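Local coordinates for protein methylaspartate ammonia-lyase (Citrobacter amalonaticus, PDB 1KKO) that catalyses the magnesium-dependent, reversible anti elimination of ammonia from (2S,3S)-3-methyl-L-aspartate to give mesaconate, a step of glutamate degradation, at residues 160-174 and 375-389. Residues are numbered along the deposited sequence; the frame is centred on the assembly and turned at random.
Sequences LPCVPEAIPLFGQSG and ALAARPMRMLIKPGM. With SO4 (sulfate ion), chain C.
The guanidinium group of Arg379 carries Ile167 CD1 over the centre of one face, 3.3 Å above its plane, while the carbonyl oxygens of Glu165 and Leu376 lie in plane at its edge. NH1 donates to both, to Glu165 O at 2.8 Å and, straighter (166°), to Leu376 O; NH2 adds weak bonds to Glu165 O and Ala166 O. Bends at chi2 and chi3, both near -50°, curl the arginine back toward the last turn of the helix it has just left, and its several N-H groups suit it to tie that helix end to the incoming loop. Glu165 OE1, 4.3 Å from Arg379 NH2, lies well out of the guanidinium plane, so it offers charge attraction without a directed bond. Ile167, branched at CB, reaches two ways: CD1 covers the arginine and CG2 meets Met383 CB at 3.8 Å.

Beyond it the strands 169-170 and 382-384 run parallel, joined by Met383 N to Pro168 O, Phe170 N to Met383 O and Ile385 N to Phe170 O (2.8 Å). Selenomethionine Met383 lies beside Leu169, CE against CD2 at 3.6 Å, and Ile385 CG1 packs on Leu169 CB; the helix 392-410 covers this apolar side. On the other side Phe170 obliquely crosses Leu384 and stacks on His236, which also accepts a bond from Arg382.

Past the strands, two waters link Gln172 to Ile385 O. The long side chain of Gln172 slants across selenomethionine Met389, and its amide donates through NE2 to a sulfate oxygen (3.1 Å, 167°); Lys331, the proton acceptor, also hydrogen-bonds this ion, probably from the crystallisation liquor. Here the first and eighth strands close the TIM barrel of an enolase-superfamily enzyme, delivering substrate-binding Gln172 to the active site beyond their C-terminal ends.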
loop_
_atom_site.group_PDB
_atom_site.type_symbol
_atom_site.label_atom_id
_atom_site.label_comp_id
_atom_site.label_asym_id
_atom_site.label_seq_id
_atom_site.Cartn_x
_atom_site.Cartn_y
_atom_site.Cartn_z
ATOM N N LEU A 160 -12.472 -27.509 -7.042
ATOM C CA LEU A 160 -11.140 -27.317 -7.599
ATOM C C LEU A 160 -10.112 -27.966 -6.682
ATOM O O LEU A 160 -10.320 -28.033 -5.479
ATOM C CB LEU A 160 -10.824 -25.823 -7.737
ATOM C CG LEU A 160 -11.914 -24.969 -8.378
ATOM C CD1 LEU A 160 -11.474 -23.505 -8.408
ATOM C CD2 LEU A 160 -12.232 -25.415 -9.776
ATOM N N PRO A 161 -8.995 -28.427 -7.229
ATOM C CA PRO A 161 -8.044 -29.209 -6.438
ATOM C C PRO A 161 -7.295 -28.439 -5.372
ATOM O O PRO A 161 -6.898 -29.075 -4.402
ATOM C CB PRO A 161 -7.060 -29.704 -7.494
ATOM C CG PRO A 161 -7.086 -28.625 -8.479
ATOM C CD PRO A 161 -8.538 -28.288 -8.624
ATOM N N CYS A 162 -7.083 -27.134 -5.545
ATOM C CA CYS A 162 -6.394 -26.316 -4.543
ATOM C C CYS A 162 -4.930 -26.693 -4.264
ATOM O O CYS A 162 -4.503 -26.690 -3.112
ATOM C CB CYS A 162 -7.171 -26.319 -3.217
ATOM S SG CYS A 162 -7.857 -24.706 -2.758
ATOM N N VAL A 163 -4.151 -27.008 -5.297
ATOM C CA VAL A 163 -2.729 -27.295 -5.107
ATOM C C VAL A 163 -2.001 -25.976 -4.816
ATOM O O VAL A 163 -2.133 -25.033 -5.594
ATOM C CB VAL A 163 -2.109 -27.977 -6.356
ATOM C CG1 VAL A 163 -0.626 -28.229 -6.152
ATOM C CG2 VAL A 163 -2.839 -29.287 -6.660
ATOM N N PRO A 164 -1.259 -25.897 -3.707
ATOM C CA PRO A 164 -0.557 -24.660 -3.333
ATOM C C PRO A 164 0.576 -24.321 -4.280
ATOM O O PRO A 164 1.573 -25.039 -4.345
ATOM C CB PRO A 164 -0.014 -24.966 -1.932
ATOM C CG PRO A 164 -0.738 -26.152 -1.478
ATOM C CD PRO A 164 -1.047 -26.951 -2.705
ATOM N N GLU A 165 0.421 -23.221 -5.006
ATOM C CA GLU A 165 1.422 -22.804 -5.973
ATOM C C GLU A 165 1.277 -21.323 -6.280
ATOM O O GLU A 165 0.172 -20.817 -6.437
ATOM C CB GLU A 165 1.272 -23.618 -7.261
ATOM C CG GLU A 165 2.301 -23.313 -8.329
ATOM C CD GLU A 165 2.238 -24.293 -9.484
ATOM O OE1 GLU A 165 1.575 -25.341 -9.341
ATOM O OE2 GLU A 165 2.847 -24.019 -10.538
ATOM N N ALA A 166 2.407 -20.643 -6.370
ATOM C CA ALA A 166 2.408 -19.224 -6.661
ATOM C C ALA A 166 1.866 -18.919 -8.043
ATOM O O ALA A 166 1.893 -19.763 -8.946
ATOM C CB ALA A 166 3.805 -18.679 -6.545
ATOM N N ILE A 167 1.361 -17.701 -8.181
ATOM C CA ILE A 167 0.880 -17.160 -9.440
ATOM C C ILE A 167 1.881 -16.087 -9.857
ATOM O O ILE A 167 2.272 -15.272 -9.016
ATOM C CB ILE A 167 -0.483 -16.469 -9.221
ATOM C CG1 ILE A 167 -1.548 -17.435 -8.685
ATOM C CG2 ILE A 167 -0.941 -15.763 -10.494
ATOM C CD1 ILE A 167 -1.929 -18.538 -9.634
ATOM N N PRO A 168 2.291 -16.032 -11.127
ATOM C CA PRO A 168 3.174 -14.952 -11.567
ATOM C C PRO A 168 2.552 -13.577 -11.353
ATOM O O PRO A 168 1.396 -13.380 -11.713
ATOM C CB PRO A 168 3.367 -15.244 -13.055
ATOM C CG PRO A 168 3.147 -16.707 -13.170
ATOM C CD PRO A 168 2.028 -16.989 -12.220
ATOM N N LEU A 169 3.335 -12.659 -10.795
ATOM C CA LEU A 169 2.865 -11.320 -10.465
ATOM C C LEU A 169 3.416 -10.279 -11.425
ATOM O O LEU A 169 4.574 -10.345 -11.835
ATOM C CB LEU A 169 3.263 -10.941 -9.037
ATOM C CG LEU A 169 2.847 -11.915 -7.940
ATOM C CD1 LEU A 169 3.222 -11.364 -6.572
ATOM C CD2 LEU A 169 1.381 -12.194 -8.002
ATOM N N PHE A 170 2.577 -9.293 -11.708
ATOM C CA PHE A 170 2.842 -8.254 -12.696
ATOM C C PHE A 170 2.818 -6.885 -12.038
ATOM O O PHE A 170 1.786 -6.469 -11.505
ATOM C CB PHE A 170 1.758 -8.336 -13.778
ATOM C CG PHE A 170 1.800 -7.252 -14.804
ATOM C CD1 PHE A 170 2.993 -6.764 -15.298
ATOM C CD2 PHE A 170 0.615 -6.724 -15.275
ATOM C CE1 PHE A 170 2.997 -5.781 -16.262
ATOM C CE2 PHE A 170 0.615 -5.737 -16.232
ATOM C CZ PHE A 170 1.810 -5.280 -16.738
ATOM N N GLY A 171 3.946 -6.186 -12.077
ATOM C CA GLY A 171 4.062 -4.853 -11.510
ATOM C C GLY A 171 3.811 -3.763 -12.530
ATOM O O GLY A 171 4.248 -3.868 -13.674
ATOM N N GLN A 172 3.090 -2.718 -12.113
ATOM C CA GLN A 172 2.813 -1.571 -12.973
ATOM C C GLN A 172 3.489 -0.312 -12.458
ATOM O O GLN A 172 3.438 0.008 -11.272
ATOM C CB GLN A 172 1.312 -1.378 -13.231
ATOM C CG GLN A 172 0.495 -0.715 -12.151
ATOM C CD GLN A 172 -0.881 -0.298 -12.656
ATOM O OE1 GLN A 172 -0.993 0.248 -13.754
ATOM N NE2 GLN A 172 -1.926 -0.553 -11.866
ATOM N N SER A 173 4.126 0.399 -13.381
ATOM C CA SER A 173 4.949 1.555 -13.065
ATOM C C SER A 173 4.269 2.908 -13.067
ATOM O O SER A 173 4.804 3.877 -12.527
ATOM C CB SER A 173 6.032 1.634 -14.138
ATOM O OG SER A 173 5.469 1.847 -15.427
ATOM N N GLY A 174 3.126 3.011 -13.720
ATOM C CA GLY A 174 2.583 4.319 -14.007
ATOM C C GLY A 174 3.584 5.007 -14.932
ATOM O O GLY A 174 4.329 4.361 -15.662
ATOM N N ALA A 375 -7.262 -16.059 -6.937
ATOM C CA ALA A 375 -6.251 -16.510 -7.881
ATOM C C ALA A 375 -5.640 -17.835 -7.477
ATOM O O ALA A 375 -5.414 -18.714 -8.311
ATOM C CB ALA A 375 -5.170 -15.457 -8.034
ATOM N N LEU A 376 -5.347 -18.006 -6.200
ATOM C CA LEU A 376 -4.726 -19.238 -5.749
ATOM C C LEU A 376 -5.622 -20.427 -6.020
ATOM O O LEU A 376 -5.127 -21.529 -6.266
ATOM C CB LEU A 376 -4.382 -19.163 -4.269
ATOM C CG LEU A 376 -3.135 -18.347 -3.940
ATOM C CD1 LEU A 376 -2.995 -18.207 -2.438
ATOM C CD2 LEU A 376 -1.885 -18.997 -4.543
ATOM N N ALA A 377 -6.927 -20.203 -5.983
ATOM C CA ALA A 377 -7.894 -21.255 -6.269
ATOM C C ALA A 377 -8.090 -21.477 -7.767
ATOM O O ALA A 377 -8.036 -22.605 -8.240
ATOM C CB ALA A 377 -9.223 -20.935 -5.631
ATOM N N ALA A 378 -8.302 -20.405 -8.515
ATOM C CA ALA A 378 -8.693 -20.505 -9.919
ATOM C C ALA A 378 -7.552 -20.700 -10.901
ATOM O O ALA A 378 -7.769 -21.192 -12.003
ATOM C CB ALA A 378 -9.537 -19.292 -10.307
ATOM N N ARG A 379 -6.355 -20.250 -10.540
ATOM C CA ARG A 379 -5.141 -20.468 -11.318
ATOM C C ARG A 379 -5.020 -19.668 -12.601
ATOM O O ARG A 379 -4.810 -20.220 -13.675
ATOM C CB ARG A 379 -4.973 -21.960 -11.638
ATOM C CG ARG A 379 -5.089 -22.863 -10.433
ATOM C CD ARG A 379 -4.278 -22.417 -9.271
ATOM N NE ARG A 379 -2.887 -22.246 -9.640
ATOM C CZ ARG A 379 -1.958 -21.829 -8.803
ATOM N NH1 ARG A 379 -2.299 -21.537 -7.549
ATOM N NH2 ARG A 379 -0.700 -21.713 -9.201
ATOM N N PRO A 380 -5.108 -18.350 -12.512
ATOM C CA PRO A 380 -4.839 -17.540 -13.693
ATOM C C PRO A 380 -3.339 -17.618 -14.006
ATOM O O PRO A 380 -2.539 -18.013 -13.162
ATOM C CB PRO A 380 -5.219 -16.128 -13.237
ATOM C CG PRO A 380 -4.934 -16.156 -11.757
ATOM C CD PRO A 380 -5.422 -17.521 -11.331
HETATM N N MSE A 381 -2.971 -17.229 -15.213
HETATM C CA MSE A 381 -1.583 -17.186 -15.631
HETATM C C MSE A 381 -0.787 -16.014 -15.064
HETATM O O MSE A 381 0.434 -16.077 -14.999
HETATM C CB MSE A 381 -1.567 -17.086 -17.155
HETATM C CG MSE A 381 -1.090 -18.333 -17.800
HETATM SE SE MSE A 381 0.824 -18.258 -17.848
HETATM C CE MSE A 381 1.089 -17.372 -19.500
ATOM N N ARG A 382 -1.487 -14.955 -14.664
ATOM C CA ARG A 382 -0.848 -13.730 -14.240
ATOM C C ARG A 382 -1.783 -12.986 -13.321
ATOM O O ARG A 382 -2.987 -13.056 -13.485
ATOM C CB ARG A 382 -0.592 -12.879 -15.483
ATOM C CG ARG A 382 0.246 -11.629 -15.288
ATOM C CD ARG A 382 0.822 -11.079 -16.580
ATOM N NE ARG A 382 1.611 -12.111 -17.239
ATOM C CZ ARG A 382 1.975 -12.117 -18.510
ATOM N NH1 ARG A 382 1.689 -11.110 -19.313
ATOM N NH2 ARG A 382 2.636 -13.166 -18.986
HETATM N N MSE A 383 -1.219 -12.276 -12.348
HETATM C CA MSE A 383 -2.016 -11.467 -11.438
HETATM C C MSE A 383 -1.352 -10.121 -11.223
HETATM O O MSE A 383 -0.152 -10.031 -11.011
HETATM C CB MSE A 383 -2.187 -12.168 -10.096
HETATM C CG MSE A 383 -2.903 -11.301 -9.064
HETATM SE SE MSE A 383 -3.539 -12.287 -7.519
HETATM C CE MSE A 383 -1.970 -13.184 -7.068
ATOM N N LEU A 384 -2.148 -9.070 -11.288
ATOM C CA LEU A 384 -1.654 -7.720 -11.082
ATOM C C LEU A 384 -1.270 -7.422 -9.636
ATOM O O LEU A 384 -2.027 -7.715 -8.703
ATOM C CB LEU A 384 -2.716 -6.712 -11.517
ATOM C CG LEU A 384 -2.395 -5.222 -11.329
ATOM C CD1 LEU A 384 -1.264 -4.783 -12.256
ATOM C CD2 LEU A 384 -3.653 -4.399 -11.570
ATOM N N ILE A 385 -0.096 -6.817 -9.467
ATOM C CA ILE A 385 0.322 -6.276 -8.180
ATOM C C ILE A 385 -0.454 -4.971 -7.975
ATOM O O ILE A 385 -0.360 -4.034 -8.759
ATOM C CB ILE A 385 1.834 -6.072 -8.178
ATOM C CG1 ILE A 385 2.534 -7.425 -8.248
ATOM C CG2 ILE A 385 2.265 -5.305 -6.948
ATOM C CD1 ILE A 385 3.995 -7.360 -8.587
ATOM N N LYS A 386 -1.243 -4.937 -6.919
ATOM C CA LYS A 386 -2.180 -3.859 -6.695
ATOM C C LYS A 386 -2.525 -3.792 -5.212
ATOM O O LYS A 386 -2.221 -4.723 -4.465
ATOM C CB LYS A 386 -3.442 -4.115 -7.530
ATOM C CG LYS A 386 -4.266 -5.293 -7.046
ATOM C CD LYS A 386 -5.374 -5.654 -8.020
ATOM C CE LYS A 386 -6.361 -6.606 -7.400
ATOM N NZ LYS A 386 -7.551 -6.865 -8.273
ATOM N N PRO A 387 -3.124 -2.695 -4.747
ATOM C CA PRO A 387 -3.432 -1.502 -5.518
ATOM C C PRO A 387 -2.265 -0.524 -5.453
ATOM O O PRO A 387 -1.164 -0.895 -5.055
ATOM C CB PRO A 387 -4.622 -0.949 -4.747
ATOM C CG PRO A 387 -4.250 -1.217 -3.339
ATOM C CD PRO A 387 -3.525 -2.535 -3.347
ATOM N N GLY A 388 -2.517 0.713 -5.866
ATOM C CA GLY A 388 -1.532 1.773 -5.779
ATOM C C GLY A 388 -0.614 1.908 -6.965
ATOM O O GLY A 388 -0.464 0.998 -7.773
HETATM N N MSE A 389 0.009 3.076 -7.036
HETATM C CA MSE A 389 1.004 3.378 -8.053
HETATM C C MSE A 389 2.415 3.401 -7.487
HETATM O O MSE A 389 3.364 3.625 -8.226
HETATM C CB MSE A 389 0.674 4.681 -8.778
HETATM C CG MSE A 389 -0.450 4.502 -9.793
HETATM SE SE MSE A 389 0.021 3.208 -11.182
HETATM C CE MSE A 389 -1.029 3.825 -12.615
HETATM S S SO4 C . -5.573 0.806 -13.684
HETATM O O1 SO4 C . -6.972 0.956 -13.210
HETATM O O2 SO4 C . -5.305 2.122 -14.377
HETATM O O3 SO4 C . -4.668 0.625 -12.555
HETATM O O4 SO4 C . -5.383 -0.286 -14.668
HETATM O O HOH W 1 -7.043 -25.177 -7.856
HETATM O O HOH W 2 2.005 -0.092 -8.738
HETATM O O HOH W 3 -1.612 -1.363 -9.058
HETATM O O HOH W 4 2.093 -2.820 -9.430
HETATM O O HOH W 5 4.074 5.268 -10.263
HETATM O O HOH W 6 5.299 2.313 -9.645
#